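Local coordinates for SusD homolog (Bacteroides thetaiotaomicron, PDB 4MRU), which probably binds mucin O-glycans at the cell surface as a SusD-like outer-membrane lipoprotein, at residues I117-T122 / L204-R209. Numbering follows the deposited sequence.
With EDO (1,2-ethanediol), chain F.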
# COMPACT_ATOMS: atom_id res chain seq x y z
N ILE A 117 5.59 3.34 -9.57
CA ILE A 117 6.67 2.91 -8.68
C ILE A 117 6.94 3.97 -7.62
O ILE A 117 7.03 3.69 -6.43
CB ILE A 117 7.97 2.71 -9.48
CG1 ILE A 117 7.84 1.51 -10.39
CG2 ILE A 117 9.15 2.50 -8.54
CD1 ILE A 117 8.85 1.46 -11.53
N MSE A 118 7.06 5.21 -8.09
CA MSE A 118 7.56 6.26 -7.23
C MSE A 118 6.50 6.91 -6.35
O MSE A 118 6.84 7.57 -5.36
CB MSE A 118 8.21 7.33 -8.09
CG MSE A 118 9.46 6.83 -8.80
SE MSE A 118 10.83 6.22 -7.50
CE MSE A 118 12.00 5.18 -8.72
N GLN A 119 5.22 6.76 -6.69
CA GLN A 119 4.16 7.21 -5.78
C GLN A 119 4.34 6.55 -4.40
O GLN A 119 4.20 7.19 -3.34
CB GLN A 119 2.76 6.92 -6.36
CG GLN A 119 1.57 7.17 -5.42
CD GLN A 119 1.06 5.87 -4.83
OE1 GLN A 119 0.42 5.08 -5.52
NE2 GLN A 119 1.39 5.60 -3.58
N ARG A 120 4.71 5.28 -4.41
CA ARG A 120 4.92 4.53 -3.18
C ARG A 120 6.14 5.09 -2.44
O ARG A 120 6.11 5.27 -1.22
CB ARG A 120 5.11 3.06 -3.46
CG ARG A 120 3.84 2.30 -3.85
CD ARG A 120 4.12 1.12 -4.74
NE ARG A 120 5.21 0.27 -4.23
CZ ARG A 120 5.03 -0.68 -3.31
NH1 ARG A 120 3.84 -0.88 -2.75
NH2 ARG A 120 6.06 -1.37 -2.91
N VAL A 121 7.20 5.36 -3.17
CA VAL A 121 8.43 5.81 -2.54
C VAL A 121 8.28 7.18 -1.88
O VAL A 121 8.71 7.38 -0.76
CB VAL A 121 9.60 5.82 -3.55
CG1 VAL A 121 10.89 6.28 -2.92
CG2 VAL A 121 9.78 4.41 -4.14
N THR A 122 7.66 8.15 -2.57
CA THR A 122 7.47 9.43 -1.92
C THR A 122 6.51 9.28 -0.71
O THR A 122 6.69 9.97 0.29
CB THR A 122 6.99 10.57 -2.84
OG1 THR A 122 6.93 11.79 -2.07
CG2 THR A 122 5.65 10.31 -3.43
N LEU A 204 -7.16 8.86 -9.01
CA LEU A 204 -8.14 8.91 -7.94
C LEU A 204 -7.51 8.65 -6.56
O LEU A 204 -7.77 9.35 -5.59
CB LEU A 204 -9.25 7.89 -8.22
CG LEU A 204 -10.35 7.75 -7.16
CD1 LEU A 204 -11.05 9.08 -6.92
CD2 LEU A 204 -11.35 6.70 -7.59
N ARG A 205 -6.67 7.61 -6.49
CA ARG A 205 -5.99 7.27 -5.25
C ARG A 205 -5.12 8.44 -4.76
O ARG A 205 -5.18 8.83 -3.63
CB ARG A 205 -5.10 6.06 -5.47
CG ARG A 205 -4.34 5.64 -4.24
CD ARG A 205 -3.16 4.73 -4.59
NE ARG A 205 -3.56 3.33 -4.60
CZ ARG A 205 -2.73 2.33 -4.94
NH1 ARG A 205 -1.48 2.60 -5.30
NH2 ARG A 205 -3.17 1.08 -4.92
N MSE A 206 -4.33 8.99 -5.67
CA MSE A 206 -3.42 10.07 -5.34
C MSE A 206 -4.15 11.35 -5.00
O MSE A 206 -3.76 12.06 -4.08
CB MSE A 206 -2.51 10.30 -6.53
CG MSE A 206 -1.52 9.16 -6.70
SE MSE A 206 -0.49 9.42 -8.38
CE MSE A 206 -0.13 11.36 -8.28
N ALA A 207 -5.25 11.63 -5.69
CA ALA A 207 -6.10 12.76 -5.30
C ALA A 207 -6.61 12.62 -3.88
O ALA A 207 -6.56 13.57 -3.09
CB ALA A 207 -7.25 12.93 -6.29
N MSE A 208 -7.12 11.44 -3.51
CA MSE A 208 -7.71 11.27 -2.17
C MSE A 208 -6.65 11.45 -1.10
O MSE A 208 -6.91 12.01 -0.04
CB MSE A 208 -8.38 9.89 -2.06
CG MSE A 208 -9.35 9.82 -0.89
SE MSE A 208 -10.92 11.01 -1.16
CE MSE A 208 -11.51 10.30 -2.87
N ARG A 209 -5.42 11.08 -1.43
CA ARG A 209 -4.27 11.18 -0.53
C ARG A 209 -4.06 12.60 -0.08
O ARG A 209 -3.63 12.80 1.05
CB ARG A 209 -2.99 10.65 -1.19
CG ARG A 209 -1.86 10.43 -0.19
CD ARG A 209 -1.90 9.05 0.50
NE ARG A 209 -1.33 8.06 -0.40
CZ ARG A 209 -1.85 6.90 -0.77
NH1 ARG A 209 -3.00 6.44 -0.28
NH2 ARG A 209 -1.15 6.16 -1.62
C1 EDO F . 0.47 0.33 -6.84
O1 EDO F . 0.95 1.07 -5.71
C2 EDO F . 0.27 -1.04 -6.29
O2 EDO F . -0.75 -0.86 -5.32
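Gln119 and Arg205 reach for each other with CG anti to the backbone N (chi1 172° and 180°), and the Gln119 chain then turns about its CB-CG bond, bringing its amide between two arginines. Arg205 NH1 donates to Gln119 OE1 at 3.1 Å, on a lone pair in the carbonyl plane, although amide and guanidinium planes stand perpendicular. An amide suits this place because its two ends differ: OE1 accepts from Arg205, while NE2 donates to Asp123. NE2 also lies 3.3 Å from Arg209 NH2, two donors drawn together by Asp123, which salt-bridges that NH2; Glu429 and Glu433, also salt-bridged to Arg209, probably offset its charge. Beside this polar group, the unbranched selenomethionine Met206 slides its CG past Gln119 CG at 3.9 Å. Arg205 is long enough to span the gap, and its several N-H groups serve Gln119, Glu329 (a salt bridge through NE) and a 1,2-ethanediol, most likely a crystallisation additive, at once. A leucine in place of Arg205 would probably leave Glu329 without its mate and Gln119 OE1 without this donor. The axes of 117-122 and 204-209 lie 12.3 Å apart, so long polar side chains bridge helices 104-125 and 192-209 within the TPR-like helical core of the SusD fold.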